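Local coordinates for pesticidial crystal protein CRY2AA (Bacillus thuringiensis serovar kurstaki, PDB 1I5P), which binds midgut epithelial cells of dipteran and lepidopteran larvae and promotes their colloid-osmotic lysis, at residues T204-T207 against Y208-L212; R213-T216 against R217-N221; I188-V191 against I192-D196; N123-E126 against F127-V131; Y247-L250 against N251-Y255. All coordinates share one frame; numbering follows the deposited sequence.

Interaction 1 of 5, residues T204-T207 against Y208-L212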
# COMPACT_ATOMS: atom_id res chain seq x y z
N THR A 204 -10.62 33.49 -7.09
CA THR A 204 -11.02 32.13 -7.42
C THR A 204 -9.93 31.15 -7.01
O THR A 204 -10.21 30.07 -6.50
CB THR A 204 -11.28 31.99 -8.93
OG1 THR A 204 -12.41 32.80 -9.28
CG2 THR A 204 -11.54 30.54 -9.29
N LEU A 205 -8.68 31.55 -7.23
CA LEU A 205 -7.54 30.70 -6.88
C LEU A 205 -7.54 30.39 -5.39
O LEU A 205 -7.43 29.23 -5.00
CB LEU A 205 -6.23 31.40 -7.26
CG LEU A 205 -4.94 30.74 -6.76
CD1 LEU A 205 -4.92 29.26 -7.15
CD2 LEU A 205 -3.74 31.46 -7.35
N ARG A 206 -7.67 31.42 -4.57
CA ARG A 206 -7.68 31.23 -3.14
C ARG A 206 -8.82 30.30 -2.72
O ARG A 206 -8.64 29.43 -1.87
CB ARG A 206 -7.83 32.57 -2.42
CG ARG A 206 -7.81 32.43 -0.91
CD ARG A 206 -6.48 31.87 -0.42
NE ARG A 206 -6.66 30.78 0.54
CZ ARG A 206 -5.68 30.20 1.22
NH1 ARG A 206 -4.42 30.60 1.05
NH2 ARG A 206 -5.94 29.21 2.06
N THR A 207 -9.99 30.50 -3.32
CA THR A 207 -11.14 29.66 -3.01
C THR A 207 -10.85 28.20 -3.36
O THR A 207 -11.14 27.30 -2.57
CB THR A 207 -12.40 30.13 -3.77
OG1 THR A 207 -12.78 31.43 -3.31
CG2 THR A 207 -13.56 29.17 -3.55
N TYR A 208 -10.27 27.95 -4.53
CA TYR A 208 -9.97 26.59 -4.93
C TYR A 208 -8.88 25.92 -4.10
O TYR A 208 -8.83 24.70 -4.02
CB TYR A 208 -9.64 26.52 -6.43
CG TYR A 208 -10.89 26.31 -7.25
CD1 TYR A 208 -11.84 27.33 -7.35
CD2 TYR A 208 -11.18 25.07 -7.82
CE1 TYR A 208 -13.06 27.11 -7.99
CE2 TYR A 208 -12.40 24.84 -8.46
CZ TYR A 208 -13.34 25.87 -8.53
OH TYR A 208 -14.56 25.63 -9.11
N ARG A 209 -8.01 26.71 -3.48
CA ARG A 209 -6.99 26.11 -2.64
C ARG A 209 -7.73 25.50 -1.44
O ARG A 209 -7.41 24.40 -0.99
CB ARG A 209 -5.98 27.15 -2.14
CG ARG A 209 -5.05 27.74 -3.20
CD ARG A 209 -4.07 28.71 -2.54
NE ARG A 209 -3.19 29.42 -3.47
CZ ARG A 209 -2.09 28.91 -4.02
NH1 ARG A 209 -1.70 27.67 -3.74
NH2 ARG A 209 -1.35 29.66 -4.82
N ASP A 210 -8.74 26.22 -0.94
CA ASP A 210 -9.52 25.73 0.20
C ASP A 210 -10.36 24.53 -0.23
O ASP A 210 -10.58 23.61 0.55
CB ASP A 210 -10.45 26.82 0.75
CG ASP A 210 -9.70 27.90 1.51
OD1 ASP A 210 -8.55 27.65 1.94
OD2 ASP A 210 -10.26 29.00 1.68
N TYR A 211 -10.83 24.56 -1.48
CA TYR A 211 -11.61 23.45 -2.00
C TYR A 211 -10.80 22.16 -1.96
O TYR A 211 -11.27 21.12 -1.49
CB TYR A 211 -12.03 23.74 -3.45
CG TYR A 211 -13.27 24.60 -3.61
CD1 TYR A 211 -13.73 24.96 -4.88
CD2 TYR A 211 -13.99 25.05 -2.50
CE1 TYR A 211 -14.87 25.73 -5.05
CE2 TYR A 211 -15.14 25.82 -2.66
CZ TYR A 211 -15.58 26.15 -3.93
OH TYR A 211 -16.73 26.89 -4.11
N LEU A 212 -9.56 22.21 -2.46
CA LEU A 212 -8.71 21.03 -2.47
C LEU A 212 -8.58 20.45 -1.07
O LEU A 212 -8.72 19.24 -0.87
CB LEU A 212 -7.32 21.37 -3.03
CG LEU A 212 -6.41 20.15 -3.24
CD1 LEU A 212 -7.06 19.18 -4.22
CD2 LEU A 212 -5.05 20.60 -3.76
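Arg206 and Asp210, one helical turn apart, form a salt bridge in which Arg206 NH2 donates to Asp210 OD1 at 3.0 Å. The carboxylate oxygen is met on its syn side, with the donor 28° out of the carboxylate plane. The Arg206 chain leaves with CG anti to the backbone N (chi1 -178°) and bends at chi2 and chi3, which folds the guanidinium forward over the next turn. One face of that guanidinium rests on Arg209 CD. The Arg209 chain, extended from CG to NE, passes obliquely across Leu205, whose CD1 lies over one face of its guanidinium and whose CD2 is 3.9 Å from Arg209 NH2; Arg209 NH1 is bonded to Leu632 O. Both segments lie on helix 202-232, a long member of the helical bundle that forms the N-terminal domain of the three-domain Cry toxins. The other flank of the helix is aromatic. Thr207 CG2 makes a CH-pi contact over the Tyr211 ring, 3.9 Å from its centroid, and Thr207 OG1 turns back to Ala203 O. Thr204 CG2 lies beside the Tyr208 ring, 3.8 Å from Tyr208 CD1. Tyr208 packs against Phe187, Ile188 and Val191 of helix 170-193 and against Val150 of helix 145-160.

Interaction 2 of 5, residues R213-T216 against R217-N221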
# COMPACT_ATOMS: atom_id res chain seq x y z
N ARG A 213 -8.31 21.31 -0.10
CA ARG A 213 -8.17 20.85 1.27
C ARG A 213 -9.49 20.34 1.85
O ARG A 213 -9.57 19.21 2.34
CB ARG A 213 -7.63 21.96 2.18
CG ARG A 213 -7.49 21.52 3.64
CD ARG A 213 -7.61 22.70 4.60
NE ARG A 213 -7.43 22.31 6.00
CZ ARG A 213 -8.40 21.90 6.81
NH1 ARG A 213 -9.65 21.80 6.39
NH2 ARG A 213 -8.11 21.59 8.07
N ASN A 214 -10.52 21.18 1.80
CA ASN A 214 -11.82 20.82 2.36
C ASN A 214 -12.49 19.61 1.73
O ASN A 214 -13.06 18.78 2.44
CB ASN A 214 -12.77 22.02 2.33
CG ASN A 214 -12.29 23.16 3.21
OD1 ASN A 214 -11.48 22.97 4.11
ND2 ASN A 214 -12.80 24.36 2.96
N TYR A 215 -12.43 19.50 0.41
CA TYR A 215 -13.05 18.35 -0.22
C TYR A 215 -12.22 17.09 0.00
O TYR A 215 -12.76 15.99 0.13
CB TYR A 215 -13.29 18.62 -1.71
CG TYR A 215 -14.49 19.52 -1.94
CD1 TYR A 215 -14.33 20.85 -2.30
CD2 TYR A 215 -15.79 19.05 -1.73
CE1 TYR A 215 -15.43 21.70 -2.46
CE2 TYR A 215 -16.89 19.88 -1.88
CZ TYR A 215 -16.71 21.21 -2.25
OH TYR A 215 -17.81 22.02 -2.40
N THR A 216 -10.90 17.24 0.08
CA THR A 216 -10.04 16.09 0.34
C THR A 216 -10.44 15.54 1.71
O THR A 216 -10.53 14.33 1.92
CB THR A 216 -8.54 16.49 0.38
OG1 THR A 216 -8.09 16.78 -0.96
CG2 THR A 216 -7.69 15.37 0.96
N ARG A 217 -10.69 16.45 2.64
CA ARG A 217 -11.10 16.07 3.98
C ARG A 217 -12.43 15.31 3.96
O ARG A 217 -12.53 14.19 4.45
CB ARG A 217 -11.21 17.32 4.86
CG ARG A 217 -11.99 17.12 6.15
CD ARG A 217 -13.22 18.01 6.15
NE ARG A 217 -12.94 19.35 6.66
CZ ARG A 217 -13.59 20.44 6.30
NH1 ARG A 217 -14.58 20.38 5.41
NH2 ARG A 217 -13.27 21.61 6.84
N ASP A 218 -13.45 15.93 3.37
CA ASP A 218 -14.78 15.31 3.30
C ASP A 218 -14.77 13.95 2.62
O ASP A 218 -15.32 12.97 3.15
CB ASP A 218 -15.75 16.23 2.56
CG ASP A 218 -15.97 17.55 3.27
OD1 ASP A 218 -15.52 17.68 4.43
OD2 ASP A 218 -16.59 18.46 2.68
N TYR A 219 -14.17 13.88 1.44
CA TYR A 219 -14.11 12.64 0.69
C TYR A 219 -13.25 11.59 1.38
O TYR A 219 -13.58 10.40 1.37
CB TYR A 219 -13.60 12.91 -0.72
CG TYR A 219 -14.46 13.88 -1.52
CD1 TYR A 219 -13.97 14.48 -2.67
CD2 TYR A 219 -15.77 14.19 -1.12
CE1 TYR A 219 -14.75 15.36 -3.41
CE2 TYR A 219 -16.56 15.08 -1.85
CZ TYR A 219 -16.04 15.66 -3.00
OH TYR A 219 -16.78 16.56 -3.73
N SER A 220 -12.13 12.01 1.96
CA SER A 220 -11.24 11.08 2.64
C SER A 220 -11.94 10.47 3.84
O SER A 220 -11.99 9.24 3.98
CB SER A 220 -9.96 11.78 3.12
OG SER A 220 -9.13 12.17 2.03
N ASN A 221 -12.50 11.31 4.70
CA ASN A 221 -13.19 10.82 5.88
C ASN A 221 -14.36 9.91 5.51
O ASN A 221 -14.57 8.88 6.15
CB ASN A 221 -13.68 11.99 6.74
CG ASN A 221 -12.54 12.73 7.44
OD1 ASN A 221 -11.44 12.21 7.58
ND2 ASN A 221 -12.82 13.95 7.90
O HOH W 1 -11.26 21.17 8.65
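Arg213 and Arg217 both start with CG anti to the backbone N, but the first chain runs straight while the second bends at chi2 and chi3, and their guanidinium groups draw together beside Asn214. Arg213 NH1 and Arg217 NH2 come within 3.7 Å of each other, like charges whose planes stand 80° apart. Water 1 bridges them, accepting from Arg213 NH1 at 2.8 Å and from Arg217 NH2 at 2.7 Å. Acceptors nearby should ease the repulsion: Asn214 OD1 takes a bond from Arg213 NH1, nearly along its C=O axis, and Asp218 OD1 forms a salt bridge with Arg217 NH1 at 3.0 Å. Asn214 OD1 also lies over one face of the Arg217 guanidinium, the amide and guanidinium planes only 8° from parallel. Arg213 NH2 has a further partner in Asn577 O, which ties this charged side of helix 202-232 to the C-terminal domain, while the aromatic side faces the helical bundle of the N-terminal domain. There the Tyr215 and Tyr219 side chains point the same way, their ring planes inclined at 42° and Tyr215 CD2 3.6 Å from Tyr219 CZ. The carbonyl O of Tyr215 sits over one face of the Tyr219 ring, and it accepts the backbone N-H of Tyr219 at 2.9 Å. Tyr219 OH is bonded to His184 of helix 170-193, and the Tyr219 ring meets Phe177 edge-to-face. Tyr215 packs on Leu185 and Ile188 of the same neighbouring helix and on Leu158 of helix 145-160.

Interaction 3 of 5, residues I188-V191 against I192-D196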
# COMPACT_ATOMS: atom_id res chain seq x y z
N ILE A 188 -10.11 20.23 -9.23
CA ILE A 188 -9.75 21.33 -8.34
C ILE A 188 -8.26 21.63 -8.42
O ILE A 188 -7.85 22.78 -8.53
CB ILE A 188 -10.16 20.99 -6.89
CG1 ILE A 188 -11.69 20.93 -6.80
CG2 ILE A 188 -9.58 22.04 -5.92
CD1 ILE A 188 -12.22 20.34 -5.49
N ARG A 189 -7.44 20.58 -8.38
CA ARG A 189 -6.00 20.75 -8.46
C ARG A 189 -5.62 21.39 -9.80
O ARG A 189 -4.71 22.21 -9.86
CB ARG A 189 -5.29 19.40 -8.31
CG ARG A 189 -3.77 19.49 -8.16
CD ARG A 189 -3.15 18.10 -8.16
NE ARG A 189 -1.74 18.10 -7.79
CZ ARG A 189 -0.74 17.88 -8.64
NH1 ARG A 189 -0.99 17.66 -9.92
NH2 ARG A 189 0.51 17.86 -8.20
N ASP A 190 -6.32 21.00 -10.86
CA ASP A 190 -6.04 21.55 -12.19
C ASP A 190 -6.26 23.06 -12.20
O ASP A 190 -5.44 23.81 -12.73
CB ASP A 190 -6.93 20.89 -13.25
CG ASP A 190 -6.42 19.51 -13.67
OD1 ASP A 190 -5.32 19.11 -13.23
OD2 ASP A 190 -7.12 18.84 -14.45
N VAL A 191 -7.37 23.51 -11.63
CA VAL A 191 -7.68 24.93 -11.59
C VAL A 191 -6.55 25.69 -10.90
O VAL A 191 -6.11 26.74 -11.37
CB VAL A 191 -8.99 25.21 -10.82
CG1 VAL A 191 -9.18 26.71 -10.63
CG2 VAL A 191 -10.17 24.61 -11.58
N ILE A 192 -6.07 25.13 -9.80
CA ILE A 192 -4.99 25.74 -9.02
C ILE A 192 -3.67 25.84 -9.79
O ILE A 192 -3.10 26.93 -9.91
CB ILE A 192 -4.73 24.93 -7.73
CG1 ILE A 192 -5.97 24.97 -6.83
CG2 ILE A 192 -3.51 25.50 -7.00
CD1 ILE A 192 -5.90 24.06 -5.62
N LEU A 193 -3.19 24.71 -10.30
CA LEU A 193 -1.92 24.66 -11.01
C LEU A 193 -1.90 25.30 -12.40
O LEU A 193 -0.83 25.56 -12.95
CB LEU A 193 -1.43 23.21 -11.10
CG LEU A 193 -1.15 22.55 -9.74
CD1 LEU A 193 -0.74 21.09 -9.93
CD2 LEU A 193 -0.06 23.33 -9.01
N ASN A 194 -3.08 25.56 -12.95
CA ASN A 194 -3.19 26.17 -14.27
C ASN A 194 -3.89 27.53 -14.17
O ASN A 194 -4.37 28.06 -15.17
CB ASN A 194 -3.99 25.25 -15.19
CG ASN A 194 -3.25 23.96 -15.48
OD1 ASN A 194 -2.40 23.91 -16.36
ND2 ASN A 194 -3.55 22.91 -14.72
N ALA A 195 -3.94 28.07 -12.96
CA ALA A 195 -4.61 29.35 -12.69
C ALA A 195 -4.23 30.47 -13.66
O ALA A 195 -5.09 31.01 -14.35
CB ALA A 195 -4.31 29.78 -11.26
N ASP A 196 -2.96 30.82 -13.70
CA ASP A 196 -2.50 31.88 -14.59
C ASP A 196 -2.79 31.54 -16.05
O ASP A 196 -3.31 32.37 -16.80
CB ASP A 196 -1.01 32.12 -14.39
CG ASP A 196 -0.69 32.69 -13.02
OD1 ASP A 196 0.49 32.65 -12.62
OD2 ASP A 196 -1.62 33.17 -12.34
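Ile188 stands on the side of helix 170-193 that packs within the N-terminal helical bundle, and its CG2 lies 4.2 Å from Ile192 CD1 one turn on. Ile188 also touches Tyr211 and Leu212 of helix 202-232. Arg189 points elsewhere. Its chain runs extended from CG anti to the backbone N (chi1 -171°), and Leu193 CD1 lies over one face of the guanidinium, 3.4 Å above the plane and over its centre. Backbone oxygens take up all three guanidinium nitrogens, NE at Phe262 O, NH1 at Gly70 O and NH2 at Tyr264 O, while the buried Asp190 accepts the N-H groups of Ile73 and Leu74 on OD1 and OD2, where helix 74-81 begins. Three bonds thus fix the rotation of the Arg189 group. Val191 O has Ala195 CB 3.5 Å away. Asn194 is the first residue to leave the helical conformation, and its side chain turns back to the last turn; its amide also reaches Lys71 O. The Asp190 carbonyl oxygen accepts twice from Asn194, from the backbone N at 2.9 Å and from ND2 at 2.9 Å, the latter bond lying in the amide plane.

Interaction 4 of 5, residues N123-E126 against F127-V131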
# COMPACT_ATOMS: atom_id res chain seq x y z
N ASN A 123 -20.10 15.78 -18.80
CA ASN A 123 -19.77 17.05 -18.19
C ASN A 123 -18.26 17.30 -18.15
O ASN A 123 -17.80 18.40 -18.45
CB ASN A 123 -20.34 17.10 -16.78
CG ASN A 123 -21.85 17.09 -16.76
OD1 ASN A 123 -22.47 16.91 -15.71
ND2 ASN A 123 -22.47 17.28 -17.93
N ILE A 124 -17.50 16.27 -17.78
CA ILE A 124 -16.05 16.39 -17.71
C ILE A 124 -15.43 16.60 -19.08
O ILE A 124 -14.49 17.38 -19.23
CB ILE A 124 -15.42 15.14 -17.06
CG1 ILE A 124 -15.83 15.05 -15.59
CG2 ILE A 124 -13.90 15.20 -17.20
CD1 ILE A 124 -15.36 13.79 -14.89
N ARG A 125 -15.94 15.88 -20.08
CA ARG A 125 -15.42 16.03 -21.43
C ARG A 125 -15.71 17.45 -21.91
O ARG A 125 -14.86 18.09 -22.54
CB ARG A 125 -16.07 15.03 -22.39
CG ARG A 125 -15.65 15.21 -23.85
CD ARG A 125 -16.51 14.35 -24.77
NE ARG A 125 -17.91 14.45 -24.39
CZ ARG A 125 -18.68 15.53 -24.54
NH1 ARG A 125 -18.19 16.64 -25.08
NH2 ARG A 125 -19.93 15.50 -24.11
N GLU A 126 -16.91 17.93 -21.61
CA GLU A 126 -17.33 19.27 -22.00
C GLU A 126 -16.40 20.33 -21.40
O GLU A 126 -15.99 21.27 -22.09
CB GLU A 126 -18.77 19.53 -21.55
CG GLU A 126 -19.81 18.77 -22.38
CD GLU A 126 -21.16 18.65 -21.70
OE1 GLU A 126 -21.28 19.04 -20.51
OE2 GLU A 126 -22.11 18.16 -22.34
N PHE A 127 -16.07 20.16 -20.12
CA PHE A 127 -15.18 21.10 -19.44
C PHE A 127 -13.80 21.14 -20.10
O PHE A 127 -13.31 22.21 -20.45
CB PHE A 127 -15.01 20.74 -17.97
CG PHE A 127 -13.93 21.54 -17.28
CD1 PHE A 127 -14.15 22.87 -16.95
CD2 PHE A 127 -12.68 20.99 -17.04
CE1 PHE A 127 -13.14 23.65 -16.39
CE2 PHE A 127 -11.65 21.75 -16.48
CZ PHE A 127 -11.89 23.09 -16.15
N ASN A 128 -13.18 19.97 -20.25
CA ASN A 128 -11.86 19.91 -20.85
C ASN A 128 -11.83 20.43 -22.28
O ASN A 128 -10.86 21.08 -22.68
CB ASN A 128 -11.31 18.48 -20.78
CG ASN A 128 -10.96 18.06 -19.37
OD1 ASN A 128 -10.39 18.83 -18.60
ND2 ASN A 128 -11.30 16.82 -19.02
N GLN A 129 -12.88 20.17 -23.05
CA GLN A 129 -12.95 20.66 -24.43
C GLN A 129 -13.07 22.18 -24.44
O GLN A 129 -12.47 22.85 -25.28
CB GLN A 129 -14.14 20.03 -25.16
CG GLN A 129 -13.83 18.65 -25.74
CD GLN A 129 -15.05 17.91 -26.26
OE1 GLN A 129 -16.19 18.32 -26.01
NE2 GLN A 129 -14.82 16.81 -26.96
N GLN A 130 -13.84 22.71 -23.50
CA GLN A 130 -14.02 24.15 -23.38
C GLN A 130 -12.70 24.82 -23.05
O GLN A 130 -12.37 25.88 -23.58
CB GLN A 130 -15.07 24.46 -22.31
CG GLN A 130 -16.50 24.44 -22.83
CD GLN A 130 -17.53 24.26 -21.72
OE1 GLN A 130 -17.27 24.57 -20.56
NE2 GLN A 130 -18.70 23.76 -22.09
N VAL A 131 -11.93 24.19 -22.16
CA VAL A 131 -10.63 24.72 -21.79
C VAL A 131 -9.74 24.75 -23.02
O VAL A 131 -9.16 25.79 -23.35
CB VAL A 131 -9.96 23.84 -20.70
CG1 VAL A 131 -8.47 24.19 -20.59
CG2 VAL A 131 -10.64 24.06 -19.36
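Arg125 O receives the backbone N-H of Gln129 at 2.9 Å, and the side chains of the same two residues meet as well. Arg125 NH1 reaches Gln129 OE1 at 2.8 Å, though an N-H...O angle of 127° makes this a weak hydrogen bond. The arginine chain bends at chi3 (44°), which brings the guanidinium round so that its edge faces the amide oxygen; the two planes are turned 55° against each other. The rest of the Gln129 amide lies against the aliphatic part of Arg125, with NE2 3.6 Å from Arg125 CG. Arg125 NH2 also faces Glu126 OE2 in a long ion pair of 3.9 Å, and Glu126 OE1 accepts a weak bond from Asn123 ND2. Asn123 OD1 accepts a hydrogen bond from Arg160 NE.

This polar strip follows helix 107-135, one of the long helices of the N-terminal bundle. Its inner side is different: Ile124 CG2 lies beside Asn128 ND2 at 3.6 Å, and both side chains also touch helix 74-81. The Phe127 ring takes Val131 CG2 over one face, 3.6 Å above the plane, and packs edge-to-face with Phe187 of helix 170-193. Gln130 lays its chain along the Glu126 carbonyl and sends OE1 to Ser149. Within this stretch the outward side-chain links are weak or long, so backbone bonds carry most of the local polar holding; the firmer side-chain bonds, from Asn123 and Gln130, go to helix 145-160, beside the packing of Ile124 and Phe127.

Interaction 5 of 5, residues Y247-L250 against N251-Y255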
# COMPACT_ATOMS: atom_id res chain seq x y z
N TYR A 247 -9.01 -5.56 -1.82
CA TYR A 247 -9.98 -5.06 -2.77
C TYR A 247 -10.25 -3.57 -2.54
O TYR A 247 -10.20 -2.78 -3.48
CB TYR A 247 -11.29 -5.85 -2.66
CG TYR A 247 -12.22 -5.59 -3.82
CD1 TYR A 247 -12.26 -6.45 -4.92
CD2 TYR A 247 -13.01 -4.43 -3.85
CE1 TYR A 247 -13.06 -6.16 -6.03
CE2 TYR A 247 -13.81 -4.14 -4.96
CZ TYR A 247 -13.83 -5.00 -6.04
OH TYR A 247 -14.59 -4.68 -7.15
N MET A 248 -10.53 -3.20 -1.30
CA MET A 248 -10.81 -1.80 -0.97
C MET A 248 -9.58 -0.89 -1.04
O MET A 248 -9.68 0.28 -1.38
CB MET A 248 -11.45 -1.70 0.42
CG MET A 248 -12.87 -2.27 0.49
SD MET A 248 -14.01 -1.41 -0.63
CE MET A 248 -15.24 -2.71 -0.97
N PHE A 249 -8.41 -1.43 -0.72
CA PHE A 249 -7.21 -0.61 -0.79
C PHE A 249 -6.85 -0.29 -2.24
O PHE A 249 -6.39 0.81 -2.55
CB PHE A 249 -6.05 -1.29 -0.07
CG PHE A 249 -5.85 -0.81 1.34
CD1 PHE A 249 -6.80 -1.11 2.33
CD2 PHE A 249 -4.77 -0.01 1.68
CE1 PHE A 249 -6.66 -0.62 3.62
CE2 PHE A 249 -4.61 0.49 2.97
CZ PHE A 249 -5.56 0.18 3.95
N LEU A 250 -7.08 -1.23 -3.14
CA LEU A 250 -6.78 -1.01 -4.55
C LEU A 250 -7.84 -0.16 -5.24
O LEU A 250 -7.52 0.65 -6.12
CB LEU A 250 -6.66 -2.35 -5.29
CG LEU A 250 -5.36 -3.13 -5.05
CD1 LEU A 250 -5.45 -4.49 -5.73
CD2 LEU A 250 -4.19 -2.34 -5.61
N ASN A 251 -9.09 -0.34 -4.83
CA ASN A 251 -10.23 0.38 -5.40
C ASN A 251 -10.52 1.71 -4.74
O ASN A 251 -11.15 2.58 -5.35
CB ASN A 251 -11.50 -0.47 -5.29
CG ASN A 251 -11.69 -1.39 -6.46
OD1 ASN A 251 -12.16 -0.97 -7.52
ND2 ASN A 251 -11.32 -2.65 -6.29
N VAL A 252 -10.08 1.87 -3.50
CA VAL A 252 -10.38 3.09 -2.77
C VAL A 252 -9.25 3.82 -2.05
O VAL A 252 -9.03 5.00 -2.27
CB VAL A 252 -11.50 2.82 -1.73
CG1 VAL A 252 -11.81 4.09 -0.94
CG2 VAL A 252 -12.75 2.29 -2.43
N PHE A 253 -8.52 3.12 -1.18
CA PHE A 253 -7.50 3.81 -0.40
C PHE A 253 -6.20 4.23 -1.05
O PHE A 253 -5.48 5.07 -0.50
CB PHE A 253 -7.29 3.05 0.90
CG PHE A 253 -8.54 2.97 1.72
CD1 PHE A 253 -9.30 1.81 1.74
CD2 PHE A 253 -9.03 4.11 2.35
CE1 PHE A 253 -10.55 1.79 2.37
CE2 PHE A 253 -10.27 4.11 2.98
CZ PHE A 253 -11.03 2.95 2.98
N GLU A 254 -5.89 3.66 -2.21
CA GLU A 254 -4.69 4.08 -2.92
C GLU A 254 -4.98 5.53 -3.30
O GLU A 254 -4.09 6.38 -3.30
CB GLU A 254 -4.49 3.25 -4.18
CG GLU A 254 -3.53 2.11 -4.00
CD GLU A 254 -2.12 2.58 -3.67
OE1 GLU A 254 -1.53 2.05 -2.71
OE2 GLU A 254 -1.62 3.49 -4.37
N TYR A 255 -6.24 5.80 -3.61
CA TYR A 255 -6.67 7.14 -3.98
C TYR A 255 -6.73 8.05 -2.77
O TYR A 255 -6.26 9.19 -2.82
CB TYR A 255 -8.04 7.07 -4.66
CG TYR A 255 -8.05 6.15 -5.85
CD1 TYR A 255 -8.91 5.05 -5.91
CD2 TYR A 255 -7.18 6.36 -6.92
CE1 TYR A 255 -8.89 4.18 -7.01
CE2 TYR A 255 -7.16 5.51 -8.02
CZ TYR A 255 -8.01 4.43 -8.06
OH TYR A 255 -7.97 3.59 -9.16
O HOH W 2 -12.80 -3.32 -8.87
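Phe249 and Phe253 form the apolar centre, with CD1 of one ring 3.9 Å from CD1 of the other and the planes inclined at 48°. Phe253 CB also sits over the Phe249 face in a CH-pi contact, 13° off the ring normal. The pair lies on helix 238-259 of the N-terminal helical bundle, where a wider pi-type turn at 251-253 breaks the regular spacing. Phe253 points toward the preceding turn and meets Tyr227 of helix 202-232 edge-to-face, while the Phe249 ring also makes a cation-pi contact with Arg245. Beside them Met248 CB touches Phe253 CE1 at 4.1 Å, and Met248 SD lies 4.3 Å from Val252 CG2. The wide turn appears in the backbone bonds: Met248 O accepts from both Val252 N, at 2.7 Å, and Phe253 N, and Phe249 O passes over Phe253 to take Glu254 N. Outward from this lies the polar edge. Asn251 ND2 rests over one face of the Tyr247 ring, 3.2 Å above its plane, with ring and amide nearly parallel. Tyr247 O is gripped twice by Asn251, its N and ND2 arriving from opposite faces of the carbonyl plane. Tyr247 OH bonds to Thr97 and also to water 2, which in turn donates to Asn251 OD1 at 2.8 Å.

Overall arrangement
All five are local contacts along helices of the N-terminal bundle; interaction 3 alone runs over a helix end. Interactions 1 and 2 follow each other on helix 202-232, and interaction 3, on helix 170-193, packs against both through Ile188. Interaction 4 touches none of the others, its centre about 15 Å from that of interaction 3. Interactions 3 and 5 are buried: one encloses charged groups satisfied by backbone atoms, the other is largely aromatic. Interaction 1 is a surface contact, and interactions 2 and 4 are partly buried; these three carry salt bridges or polar side-chain links on one side and bundle packing on the other.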